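PDB 3G7N: lipase from Penicillium expansum, which hydrolyses triacylglycerols such as tributyrin to diacylglycerols and free fatty acids, as a secreted alkaline lipase of the alpha/beta-hydrolase superfamily. Local coordinates for residues D4-P9 with Y208-E214; H142-Q147 with Q176-F180; L187-M193 with N232-T238. All coordinates share one frame; numbering follows the deposited sequence.

Interaction 1 (D4-P9 with Y208-E214); sequences DAAAFP and YYSSGTE
This is a surface packing contact at one margin of the central mixed sheet of the alpha/beta-hydrolase fold, where Phe8, near the start of helix 8-23, and Ala5 just ahead of it lie against Glu214 in the loop that leaves strand 206-210. Phe8 and Glu214 carry most of it. With CG anti to the backbone N (chi1 177°), the Phe8 ring leaves the helix and packs against the backbone of residues 212-214. The amide N of Glu214 sits over the centre of one face, 3.6 Å above the ring plane, and Glu214 CA approaches Phe8 CG to 3.5 Å on that same face. Glu214 CB adds an off-centre CH-pi contact, 29° from the ring normal. An alanine in place of Phe8 would probably open a gap against Thr213 and Glu214 and strip the backbone there of its ring contact. Farther out, the extended chain of Glu214 passes Ala5, its CG 3.5 Å from Ala5 CB, and the Ala5 CA-H points at Glu214 O. The loop has its own brace: Gly212 N donates to Ser210 OG (2.9 Å) in an ST turn, and Thr213 OG1 bonds to Ser216. At the other end, Tyr208 reaches out from the strand to Ala7, whose CB lies 3.7 Å from Tyr208 CE1. That same CE1 meets Asp4 OD2 in the plane of the ring, at its edge, 3.5 Å away.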
ATOM      1  N   ASP A   4      -5.413 -19.506  -3.700  1.00 15.01           N
ATOM      2  CA  ASP A   4      -6.267 -18.459  -4.246  1.00 15.21           C
ATOM      3  C   ASP A   4      -5.623 -17.870  -5.492  1.00 15.55           C
ATOM      4  O   ASP A   4      -5.255 -16.679  -5.525  1.00 15.95           O
ATOM      5  CB  ASP A   4      -6.569 -17.379  -3.202  1.00 16.46           C
ATOM      6  CG  ASP A   4      -7.747 -16.494  -3.599  1.00 21.35           C
ATOM      7  OD1 ASP A   4      -8.289 -16.659  -4.719  1.00 22.20           O
ATOM      8  OD2 ASP A   4      -8.084 -15.573  -2.827  1.00 19.54           O
ATOM      9  N   ALA A   5      -5.453 -18.708  -6.515  1.00 17.84           N
ATOM     10  CA  ALA A   5      -4.853 -18.287  -7.776  1.00 17.29           C
ATOM     11  C   ALA A   5      -5.581 -17.084  -8.374  1.00 15.90           C
ATOM     12  O   ALA A   5      -4.979 -16.256  -9.062  1.00 16.02           O
ATOM     13  CB  ALA A   5      -4.825 -19.453  -8.783  1.00 16.69           C
ATOM     14  N   ALA A   6      -6.886 -17.010  -8.149  1.00 17.26           N
ATOM     15  CA  ALA A   6      -7.700 -15.951  -8.736  1.00 18.59           C
ATOM     16  C   ALA A   6      -7.285 -14.555  -8.272  1.00 17.48           C
ATOM     17  O   ALA A   6      -7.582 -13.571  -8.945  1.00 17.81           O
ATOM     18  CB  ALA A   6      -9.177 -16.191  -8.442  1.00 18.60           C
ATOM     19  N   ALA A   7      -6.627 -14.478  -7.112  1.00 15.41           N
ATOM     20  CA  ALA A   7      -6.139 -13.207  -6.556  1.00 15.51           C
ATOM     21  C   ALA A   7      -4.919 -12.674  -7.293  1.00 14.25           C
ATOM     22  O   ALA A   7      -4.558 -11.500  -7.128  1.00 15.36           O
ATOM     23  CB  ALA A   7      -5.826 -13.376  -5.079  1.00 14.62           C
ATOM     24  N   PHE A   8      -4.213 -13.543  -8.004  1.00 13.48           N
ATOM     25  CA  PHE A   8      -2.894 -13.200  -8.525  1.00 11.96           C
ATOM     26  C   PHE A   8      -2.934 -12.068  -9.564  1.00 13.88           C
ATOM     27  O   PHE A   8      -2.120 -11.144  -9.499  1.00 13.22           O
ATOM     28  CB  PHE A   8      -2.157 -14.431  -9.074  1.00 12.68           C
ATOM     29  CG  PHE A   8      -0.820 -14.117  -9.682  1.00 11.24           C
ATOM     30  CD1 PHE A   8       0.327 -14.153  -8.904  1.00 13.59           C
ATOM     31  CD2 PHE A   8      -0.695 -13.805 -11.018  1.00 15.59           C
ATOM     32  CE1 PHE A   8       1.562 -13.851  -9.440  1.00 12.98           C
ATOM     33  CE2 PHE A   8       0.549 -13.491 -11.558  1.00 14.64           C
ATOM     34  CZ  PHE A   8       1.682 -13.562 -10.767  1.00 13.58           C
ATOM     35  N   PRO A   9      -3.883 -12.114 -10.519  1.00 13.62           N
ATOM     36  CA  PRO A   9      -3.811 -11.081 -11.550  1.00 14.50           C
ATOM     37  C   PRO A   9      -3.902  -9.647 -11.008  1.00 10.78           C
ATOM     38  O   PRO A   9      -3.137  -8.791 -11.451  1.00 11.40           O
ATOM     39  CB  PRO A   9      -4.996 -11.409 -12.465  1.00 15.45           C
ATOM     40  CG  PRO A   9      -5.130 -12.908 -12.331  1.00 17.41           C
ATOM     41  CD  PRO A   9      -4.823 -13.194 -10.879  1.00 14.81           C
ATOM     42  N   TYR A 208      -2.183 -11.780   1.378  1.00  9.16           N
ATOM     43  CA  TYR A 208      -1.972 -12.757   0.318  1.00 10.14           C
ATOM     44  C   TYR A 208      -0.472 -12.963   0.190  1.00  8.91           C
ATOM     45  O   TYR A 208       0.313 -12.095   0.582  1.00  9.37           O
ATOM     46  CB  TYR A 208      -2.501 -12.240  -1.025  1.00 10.19           C
ATOM     47  CG  TYR A 208      -4.008 -12.061  -1.079  1.00 11.42           C
ATOM     48  CD1 TYR A 208      -4.834 -13.103  -1.505  1.00 12.88           C
ATOM     49  CD2 TYR A 208      -4.611 -10.902  -0.594  1.00 11.83           C
ATOM     50  CE1 TYR A 208      -6.225 -12.989  -1.457  1.00 13.22           C
ATOM     51  CE2 TYR A 208      -5.997 -10.742  -0.609  1.00 12.86           C
ATOM     52  CZ  TYR A 208      -6.796 -11.822  -0.975  1.00 11.84           C
ATOM     53  OH  TYR A 208      -8.172 -11.696  -0.941  1.00 15.08           O
ATOM     54  N   TYR A 209      -0.062 -14.107  -0.351  1.00  9.86           N
ATOM     55  CA  TYR A 209       1.338 -14.486  -0.311  1.00  9.79           C
ATOM     56  C   TYR A 209       1.643 -15.330  -1.537  1.00 10.54           C
ATOM     57  O   TYR A 209       0.794 -16.114  -1.977  1.00 12.87           O
ATOM     58  CB  TYR A 209       1.601 -15.269   0.980  1.00 10.34           C
ATOM     59  CG  TYR A 209       3.057 -15.430   1.344  1.00 10.23           C
ATOM     60  CD1 TYR A 209       3.766 -14.402   1.956  1.00  9.61           C
ATOM     61  CD2 TYR A 209       3.668 -16.663   1.237  1.00 11.20           C
ATOM     62  CE1 TYR A 209       5.066 -14.562   2.346  1.00 10.68           C
ATOM     63  CE2 TYR A 209       4.958 -16.871   1.749  1.00 14.26           C
ATOM     64  CZ  TYR A 209       5.644 -15.792   2.292  1.00  8.83           C
ATOM     65  OH  TYR A 209       6.918 -15.969   2.797  1.00 12.24           O
ATOM     66  N   SER A 210       2.810 -15.158  -2.133  1.00 10.04           N
ATOM     67  CA  SER A 210       3.179 -15.999  -3.265  1.00 10.20           C
ATOM     68  C   SER A 210       4.676 -16.141  -3.338  1.00 13.19           C
ATOM     69  O   SER A 210       5.417 -15.391  -2.682  1.00 11.14           O
ATOM     70  CB  SER A 210       2.622 -15.452  -4.598  1.00 12.46           C
ATOM     71  OG  SER A 210       3.525 -14.538  -5.209  1.00 11.93           O
ATOM     72  N   SER A 211       5.117 -17.035  -4.218  1.00 12.55           N
ATOM     73  CA  SER A 211       6.513 -17.092  -4.616  1.00 14.81           C
ATOM     74  C   SER A 211       6.673 -16.637  -6.061  1.00 17.60           C
ATOM     75  O   SER A 211       7.691 -16.930  -6.697  1.00 19.74           O
ATOM     76  CB  SER A 211       7.075 -18.511  -4.434  1.00 18.69           C
ATOM     77  OG  SER A 211       6.322 -19.454  -5.169  1.00 22.08           O
ATOM     78  N   GLY A 212       5.748 -15.803  -6.534  1.00 13.38           N
ATOM     79  CA  GLY A 212       5.948 -15.101  -7.799  1.00 14.28           C
ATOM     80  C   GLY A 212       5.089 -15.627  -8.934  1.00 14.50           C
ATOM     81  O   GLY A 212       5.175 -15.147 -10.055  1.00 17.09           O
ATOM     82  N   THR A 213       4.245 -16.605  -8.641  1.00 15.47           N
ATOM     83  CA  THR A 213       3.426 -17.241  -9.670  1.00 18.02           C
ATOM     84  C   THR A 213       1.968 -17.306  -9.232  1.00 14.82           C
ATOM     85  O   THR A 213       1.661 -17.322  -8.038  1.00 14.17           O
ATOM     86  CB  THR A 213       3.890 -18.682  -9.977  1.00 20.30           C
ATOM     87  OG1 THR A 213       3.706 -19.494  -8.816  1.00 20.67           O
ATOM     88  CG2 THR A 213       5.344 -18.723 -10.399  1.00 24.11           C
ATOM     89  N   GLU A 214       1.066 -17.455 -10.202  1.00 15.03           N
ATOM     90  CA  GLU A 214      -0.341 -17.600  -9.900  1.00 14.41           C
ATOM     91  C   GLU A 214      -0.592 -18.851  -9.059  1.00 15.55           C
ATOM     92  O   GLU A 214      -1.317 -18.820  -8.068  1.00 14.54           O
ATOM     93  CB  GLU A 214      -1.149 -17.670 -11.198  1.00 20.18           C
ATOM     94  CG  GLU A 214      -2.644 -17.742 -10.975  1.00 21.62           C
ATOM     95  CD  GLU A 214      -3.451 -17.449 -12.231  1.00 38.99           C
ATOM     96  OE1 GLU A 214      -3.365 -16.315 -12.751  1.00 41.44           O
ATOM     97  OE2 GLU A 214      -4.282 -18.299 -12.607  1.00 43.74           O
TER

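Interaction 2 (H142-Q147 with Q176-F180)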
ATOM      1  N   HIS A 142      -5.447   4.107   2.570  1.00  7.89           N
ATOM      2  CA  HIS A 142      -6.707   3.383   2.589  1.00  9.08           C
ATOM      3  C   HIS A 142      -7.713   4.060   3.537  1.00  9.64           C
ATOM      4  O   HIS A 142      -8.866   4.314   3.180  1.00  9.97           O
ATOM      5  CB  HIS A 142      -6.468   1.933   3.025  1.00  8.98           C
ATOM      6  CG  HIS A 142      -7.712   1.108   3.055  1.00  8.35           C
ATOM      7  ND1 HIS A 142      -8.318   0.655   1.908  1.00 10.31           N
ATOM      8  CD2 HIS A 142      -8.483   0.695   4.094  1.00 10.08           C
ATOM      9  CE1 HIS A 142      -9.418  -0.006   2.237  1.00  9.50           C
ATOM     10  NE2 HIS A 142      -9.518  -0.031   3.554  1.00  9.78           N
ATOM     11  N   VAL A 143      -7.257   4.373   4.742  1.00  8.86           N
ATOM     12  CA  VAL A 143      -8.103   5.026   5.739  1.00  9.68           C
ATOM     13  C   VAL A 143      -8.398   6.482   5.363  1.00 11.03           C
ATOM     14  O   VAL A 143      -9.537   6.936   5.466  1.00 11.34           O
ATOM     15  CB  VAL A 143      -7.436   4.953   7.138  1.00 10.35           C
ATOM     16  CG1 VAL A 143      -8.173   5.813   8.151  1.00 13.74           C
ATOM     17  CG2 VAL A 143      -7.379   3.514   7.618  1.00 12.31           C
ATOM     18  N   ALA A 144      -7.425   7.192   4.813  1.00  9.19           N
ATOM     19  CA  ALA A 144      -7.630   8.562   4.361  1.00 10.41           C
ATOM     20  C   ALA A 144      -8.724   8.606   3.297  1.00 10.77           C
ATOM     21  O   ALA A 144      -9.559   9.519   3.291  1.00 11.62           O
ATOM     22  CB  ALA A 144      -6.328   9.140   3.793  1.00 10.27           C
ATOM     23  N   LEU A 145      -8.646   7.719   2.318  1.00  9.58           N
ATOM     24  CA  LEU A 145      -9.634   7.686   1.243  1.00  9.93           C
ATOM     25  C   LEU A 145     -11.008   7.238   1.740  1.00 10.85           C
ATOM     26  O   LEU A 145     -12.038   7.785   1.320  1.00 11.66           O
ATOM     27  CB  LEU A 145      -9.137   6.803   0.082  1.00  9.07           C
ATOM     28  CG  LEU A 145      -7.882   7.288  -0.642  1.00  9.62           C
ATOM     29  CD1 LEU A 145      -7.387   6.182  -1.570  1.00 11.91           C
ATOM     30  CD2 LEU A 145      -8.154   8.586  -1.428  1.00  9.94           C
ATOM     31  N   ALA A 146     -11.053   6.195   2.561  1.00 10.07           N
ATOM     32  CA  ALA A 146     -12.337   5.705   3.078  1.00 10.44           C
ATOM     33  C   ALA A 146     -13.055   6.797   3.848  1.00 11.15           C
ATOM     34  O   ALA A 146     -14.288   6.938   3.726  1.00 13.70           O
ATOM     35  CB  ALA A 146     -12.117   4.493   3.978  1.00 11.89           C
ATOM     36  N   GLN A 147     -12.311   7.563   4.632  1.00  9.62           N
ATOM     37  CA  GLN A 147     -12.907   8.578   5.496  1.00 11.76           C
ATOM     38  C   GLN A 147     -13.314   9.812   4.694  1.00 12.90           C
ATOM     39  O   GLN A 147     -14.359  10.432   4.975  1.00 14.81           O
ATOM     40  CB  GLN A 147     -11.922   8.969   6.589  1.00 11.64           C
ATOM     41  CG  GLN A 147     -11.738   7.899   7.646  1.00 13.66           C
ATOM     42  CD  GLN A 147     -12.780   7.993   8.733  1.00 12.87           C
ATOM     43  OE1 GLN A 147     -13.514   7.033   8.987  1.00 16.47           O
ATOM     44  NE2 GLN A 147     -12.793   9.105   9.426  1.00 12.90           N
ATOM     45  N   GLN A 176     -12.965   0.423   8.411  1.00 13.09           N
ATOM     46  CA  GLN A 176     -13.299   1.150   7.194  1.00 13.42           C
ATOM     47  C   GLN A 176     -13.973   0.277   6.167  1.00 11.70           C
ATOM     48  O   GLN A 176     -13.619  -0.880   5.951  1.00 12.51           O
ATOM     49  CB  GLN A 176     -12.069   1.809   6.574  1.00 13.28           C
ATOM     50  CG  GLN A 176     -11.318   2.664   7.540  1.00 12.96           C
ATOM     51  CD  GLN A 176     -12.236   3.620   8.271  1.00 13.34           C
ATOM     52  OE1 GLN A 176     -12.964   4.397   7.645  1.00 14.40           O
ATOM     53  NE2 GLN A 176     -12.263   3.520   9.601  1.00 14.81           N
ATOM     54  N   ALA A 177     -15.009   0.828   5.543  1.00 14.68           N
ATOM     55  CA  ALA A 177     -15.539   0.213   4.358  1.00 14.21           C
ATOM     56  C   ALA A 177     -14.417   0.230   3.323  1.00 16.51           C
ATOM     57  O   ALA A 177     -13.586   1.145   3.298  1.00 19.71           O
ATOM     58  CB  ALA A 177     -16.763   0.993   3.851  1.00 16.43           C
ATOM     59  N   GLY A 178     -14.453  -0.726   2.418  1.00 16.79           N
ATOM     60  CA  GLY A 178     -13.354  -0.883   1.468  1.00 14.85           C
ATOM     61  C   GLY A 178     -12.453  -2.033   1.856  1.00 15.29           C
ATOM     62  O   GLY A 178     -12.462  -2.476   3.005  1.00 20.74           O
ATOM     63  N   THR A 179     -11.753  -2.572   0.871  1.00 10.94           N
ATOM     64  CA  THR A 179     -10.938  -3.761   1.037  1.00 11.02           C
ATOM     65  C   THR A 179      -9.462  -3.382   1.046  1.00 10.47           C
ATOM     66  O   THR A 179      -8.943  -2.867   0.051  1.00 10.78           O
ATOM     67  CB  THR A 179     -11.206  -4.766  -0.087  1.00 11.81           C
ATOM     68  OG1 THR A 179     -12.609  -5.076  -0.105  1.00 15.55           O
ATOM     69  CG2 THR A 179     -10.412  -6.052   0.093  1.00 14.77           C
ATOM     70  N   PHE A 180      -8.793  -3.680   2.155  1.00  9.31           N
ATOM     71  CA  PHE A 180      -7.340  -3.512   2.277  1.00  9.05           C
ATOM     72  C   PHE A 180      -6.640  -4.859   2.179  1.00  8.37           C
ATOM     73  O   PHE A 180      -6.891  -5.765   3.006  1.00  9.81           O
ATOM     74  CB  PHE A 180      -6.986  -2.805   3.584  1.00 10.25           C
ATOM     75  CG  PHE A 180      -5.502  -2.619   3.783  1.00  8.91           C
ATOM     76  CD1 PHE A 180      -4.774  -1.840   2.904  1.00 10.34           C
ATOM     77  CD2 PHE A 180      -4.846  -3.188   4.864  1.00  8.80           C
ATOM     78  CE1 PHE A 180      -3.383  -1.754   3.015  1.00 10.07           C
ATOM     79  CE2 PHE A 180      -3.472  -3.006   5.041  1.00  9.46           C
ATOM     80  CZ  PHE A 180      -2.738  -2.306   4.102  1.00  9.93           C
TER
HETATM   81  O   HOH W   1     -10.871  -1.617   5.663  1.00 12.65           O
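His142 and Gln176 bury the most surface here, with Phe180 and Ala146 next. The imidazole of His142 reaches the chain at 178-180. Phe180 CB stands over the centre of one face in a CH-pi contact, 3.8 Å from the His142 ring centroid and only 8° off the normal, while Gly178 C meets the ring at its edge, in plane. CG of His142 is anti to the backbone N (chi1 -179°), which carries the ring away from the helix and over to the start of the strand. The Phe180 ring turns off to one side, its plane 41° from that of the imidazole, and stacks on Tyr204. Both ring nitrogens of His142 are engaged, which fixes the rotation of the imidazole: ND1 is hydrogen-bonded to Ser156, and NE2 lies 3.0 Å from a water that in turn donates to Gln176 O at 2.9 Å.

The two segments belong to the alpha/beta layering of the hydrolase fold. Helix 133-148 follows the nucleophile elbow and packs on the central sheet, and strand 179-185 is one of the parallel strands of that sheet, reached from helix 167-175 through the short loop 176-178. At Gly178 a CB would come 3.3 Å from His142 CE1, a tight fit.

Gln176 closes the other end. Its CB rests 3.7 Å from Ala146 CB, which also touches Ala177 O. With Gln176 CG anti to the carbonyl carbon (chi1 -53°), that atom lies 4.0 Å from Val143 CG2; the bend beyond it, at chi2, takes the amide to where NE2 bonds Phe172 O in the preceding helix.

Interaction 3 (L187-M193 with N232-T238)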
ATOM      1  N   LEU A 187      10.631 -15.006   1.183  1.00 10.19           N
ATOM      2  CA  LEU A 187      11.999 -14.574   1.451  1.00 11.09           C
ATOM      3  C   LEU A 187      12.102 -13.101   1.801  1.00  9.65           C
ATOM      4  O   LEU A 187      13.160 -12.498   1.656  1.00 10.19           O
ATOM      5  CB  LEU A 187      12.948 -14.931   0.294  1.00 11.83           C
ATOM      6  CG  LEU A 187      13.232 -16.424   0.121  1.00 16.76           C
ATOM      7  CD1 LEU A 187      13.942 -16.654  -1.201  1.00 20.12           C
ATOM      8  CD2 LEU A 187      14.066 -16.941   1.295  1.00 20.86           C
ATOM      9  N   ASP A 188      10.995 -12.531   2.274  1.00  8.36           N
ATOM     10  CA  ASP A 188      10.959 -11.126   2.646  1.00  8.40           C
ATOM     11  C   ASP A 188      10.543 -10.985   4.107  1.00  7.37           C
ATOM     12  O   ASP A 188       9.426 -11.346   4.492  1.00  9.18           O
ATOM     13  CB  ASP A 188       9.992 -10.341   1.754  1.00  7.83           C
ATOM     14  CG  ASP A 188       9.931  -8.871   2.122  1.00  8.38           C
ATOM     15  OD1 ASP A 188      10.804  -8.397   2.889  1.00  8.66           O
ATOM     16  OD2 ASP A 188       9.067  -8.154   1.550  1.00  8.90           O
ATOM     17  N   GLY A 189      11.416 -10.395   4.906  1.00  7.99           N
ATOM     18  CA  GLY A 189      11.135 -10.188   6.324  1.00  9.01           C
ATOM     19  C   GLY A 189      10.499  -8.859   6.684  1.00  8.39           C
ATOM     20  O   GLY A 189      10.261  -8.609   7.864  1.00  8.53           O
ATOM     21  N   VAL A 190      10.272  -7.956   5.727  1.00  8.21           N
ATOM     22  CA  VAL A 190       9.768  -6.629   6.090  1.00  8.15           C
ATOM     23  C   VAL A 190       8.388  -6.652   6.770  1.00  8.63           C
ATOM     24  O   VAL A 190       8.198  -5.967   7.776  1.00  7.99           O
ATOM     25  CB  VAL A 190       9.828  -5.684   4.881  1.00  7.32           C
ATOM     26  CG1 VAL A 190       9.108  -4.359   5.211  1.00  8.53           C
ATOM     27  CG2 VAL A 190      11.296  -5.391   4.542  1.00  9.11           C
ATOM     28  N   PRO A 191       7.484  -7.558   6.360  1.00  6.70           N
ATOM     29  CA  PRO A 191       6.200  -7.610   7.072  1.00  8.21           C
ATOM     30  C   PRO A 191       6.305  -8.117   8.492  1.00  8.37           C
ATOM     31  O   PRO A 191       5.328  -8.005   9.248  1.00  8.47           O
ATOM     32  CB  PRO A 191       5.363  -8.570   6.222  1.00  8.32           C
ATOM     33  CG  PRO A 191       5.922  -8.395   4.838  1.00  9.33           C
ATOM     34  CD  PRO A 191       7.420  -8.257   5.058  1.00  8.27           C
ATOM     35  N   ASN A 192       7.472  -8.642   8.872  1.00  8.35           N
ATOM     36  CA  ASN A 192       7.686  -9.178  10.233  1.00  8.46           C
ATOM     37  C   ASN A 192       8.332  -8.154  11.148  1.00  9.10           C
ATOM     38  O   ASN A 192       8.542  -8.419  12.336  1.00 10.26           O
ATOM     39  CB  ASN A 192       8.555 -10.439  10.148  1.00  9.61           C
ATOM     40  CG  ASN A 192       7.856 -11.546   9.400  1.00  9.43           C
ATOM     41  OD1 ASN A 192       6.619 -11.650   9.445  1.00 10.86           O
ATOM     42  ND2 ASN A 192       8.610 -12.373   8.696  1.00 10.36           N
ATOM     43  N   MET A 193       8.666  -6.988  10.621  1.00  8.05           N
ATOM     44  CA  MET A 193       9.201  -5.938  11.473  1.00  9.48           C
ATOM     45  C   MET A 193       8.158  -5.498  12.478  1.00  8.45           C
ATOM     46  O   MET A 193       6.963  -5.459  12.162  1.00  9.37           O
ATOM     47  CB  MET A 193       9.653  -4.754  10.647  1.00 10.07           C
ATOM     48  CG  MET A 193      10.867  -5.084   9.808  1.00 10.77           C
ATOM     49  SD  MET A 193      11.339  -3.817   8.608  1.00 13.66           S
ATOM     50  CE  MET A 193      12.039  -2.596   9.718  1.00 21.63           C
ATOM     51  N   ASN A 232       7.965 -17.182   7.832  1.00 11.73           N
ATOM     52  CA  ASN A 232       8.994 -17.384   6.816  1.00 11.15           C
ATOM     53  C   ASN A 232      10.438 -17.316   7.295  1.00 11.40           C
ATOM     54  O   ASN A 232      11.379 -17.488   6.513  1.00 12.87           O
ATOM     55  CB  ASN A 232       8.752 -16.528   5.558  1.00 11.74           C
ATOM     56  CG  ASN A 232       9.084 -15.051   5.748  1.00 10.73           C
ATOM     57  OD1 ASN A 232       9.702 -14.623   6.732  1.00 10.27           O
ATOM     58  ND2 ASN A 232       8.684 -14.248   4.762  1.00 10.15           N
ATOM     59  N   GLY A 233      10.612 -17.047   8.580  1.00 12.26           N
ATOM     60  CA  GLY A 233      11.942 -17.055   9.185  1.00 12.81           C
ATOM     61  C   GLY A 233      12.811 -15.856   8.846  1.00 14.31           C
ATOM     62  O   GLY A 233      14.004 -15.840   9.168  1.00 14.89           O
ATOM     63  N   MET A 234      12.234 -14.850   8.189  1.00 11.44           N
ATOM     64  CA  MET A 234      12.977 -13.666   7.742  1.00 10.90           C
ATOM     65  C   MET A 234      12.649 -12.450   8.599  1.00 10.10           C
ATOM     66  O   MET A 234      11.522 -12.290   9.050  1.00 10.37           O
ATOM     67  CB  MET A 234      12.632 -13.328   6.280  1.00 11.98           C
ATOM     68  CG  MET A 234      12.815 -14.477   5.300  1.00 13.48           C
ATOM     69  SD  MET A 234      14.548 -14.804   4.946  1.00 25.67           S
ATOM     70  CE  MET A 234      14.702 -16.412   5.695  1.00 29.10           C
ATOM     71  N   TYR A 235      13.588 -11.522   8.676  1.00 10.15           N
ATOM     72  CA  TYR A 235      13.365 -10.280   9.393  1.00  9.46           C
ATOM     73  C   TYR A 235      13.980  -9.135   8.596  1.00 11.39           C
ATOM     74  O   TYR A 235      15.161  -9.178   8.248  1.00 11.08           O
ATOM     75  CB  TYR A 235      14.003 -10.349  10.788  1.00 11.12           C
ATOM     76  CG  TYR A 235      13.796  -9.090  11.577  1.00 10.88           C
ATOM     77  CD1 TYR A 235      12.597  -8.858  12.232  1.00 10.33           C
ATOM     78  CD2 TYR A 235      14.736  -8.068  11.545  1.00 11.75           C
ATOM     79  CE1 TYR A 235      12.369  -7.667  12.924  1.00  9.87           C
ATOM     80  CE2 TYR A 235      14.525  -6.878  12.220  1.00 12.08           C
ATOM     81  CZ  TYR A 235      13.333  -6.684  12.885  1.00 11.67           C
ATOM     82  OH  TYR A 235      13.163  -5.500  13.554  1.00 13.40           O
ATOM     83  N   ALA A 236      13.203  -8.062   8.409  1.00 10.50           N
ATOM     84  CA  ALA A 236      13.654  -6.865   7.700  1.00 10.64           C
ATOM     85  C   ALA A 236      14.075  -7.167   6.265  1.00  9.15           C
ATOM     86  O   ALA A 236      13.477  -8.047   5.643  1.00  9.44           O
ATOM     87  CB  ALA A 236      14.752  -6.121   8.485  1.00 14.08           C
ATOM     88  N   VAL A 237      15.020  -6.396   5.717  1.00 10.88           N
ATOM     89  CA  VAL A 237      15.239  -6.355   4.271  1.00 10.48           C
ATOM     90  C   VAL A 237      16.104  -7.521   3.783  1.00 11.92           C
ATOM     91  O   VAL A 237      17.343  -7.462   3.762  1.00 16.02           O
ATOM     92  CB  VAL A 237      15.823  -5.018   3.785  1.00 11.31           C
ATOM     93  CG1 VAL A 237      15.977  -5.027   2.260  1.00 12.67           C
ATOM     94  CG2 VAL A 237      14.922  -3.853   4.192  1.00 12.75           C
ATOM     95  N   THR A 238      15.426  -8.574   3.369  1.00  9.56           N
ATOM     96  CA  THR A 238      16.062  -9.791   2.894  1.00 10.22           C
ATOM     97  C   THR A 238      15.737  -9.928   1.393  1.00 11.49           C
ATOM     98  O   THR A 238      15.082  -9.060   0.836  1.00 11.14           O
ATOM     99  CB  THR A 238      15.521 -10.970   3.709  1.00 10.59           C
ATOM    100  OG1 THR A 238      14.083 -10.960   3.671  1.00 11.58           O
ATOM    101  CG2 THR A 238      15.956 -10.848   5.184  1.00 13.64           C
TER
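Leu187 opens the contact through its carbonyl: Thr238 OG1 donates to Leu187 O at 2.7 Å, approaching from above the carbonyl plane. The same hydroxyl then accepts from Gly189 N (3.0 Å), so one threonine oxygen joins two backbone groups on either side of Asp188. Thr238 can do this because OG1 lies between its backbone N and carbonyl carbon (chi1 53°), facing the 187-193 segment.

Asp188 is the acid of the charge relay. Its carbonyl O accepts a nearly straight bond from Asn232 ND2 (3.0 Å, 168°), and its OD1 accepts from Val190 N at 2.9 Å in an Asx turn, so the backbone just ahead holds the carboxylate while OD2 bonds His241 ND1. This is the acid-bearing loop of the Ser-His-Asp catalytic triad of the alpha/beta-hydrolase fold, and the partner segment 232-238 leads directly to the histidine.

Around Gly189 the two backbones run closest, CA to CA. It forms a single antiparallel bridge with Ala236, in which Ala236 N gives a weak bond to Gly189 O, and a side chain here would run into the backbone of Met234 and Tyr235. Val190 CG2 packs on the carbonyl of Ala236 and reaches Val237 CG2 at 4.0 Å.

Asn192 reaches across with its amide: ND2 donates to Met234 O at 2.9 Å, the acceptor in the amide plane, while its OD1 is taken by Arg224. Met193 ends the run by laying CG over one face of the Tyr235 ring, its SD 4.1 Å from Ala236 CB.

Interactions 1 and 2 reach the same central sheet through the neighbouring strands 206-210 and 179-185, yet differ in burial: interaction 1 is a surface contact, while interaction 2, which joins helix 133-148 to the start of strand 179-185, is partly buried. Both depend on carbon atoms packed against rings, with a water joining the segments in interaction 2. Interaction 3 is also partly buried but joins two loops, and there hydrogen bonds to the backbone predominate, consistent with a loop that carries the catalytic acid. It touches interaction 1 through a probable hydrogen bond between Tyr209 OH and Asn232 ND2 (3.2 Å). Interactions 2 and 3 lie on opposite sides of the chain's centre, with centres 26 Å apart.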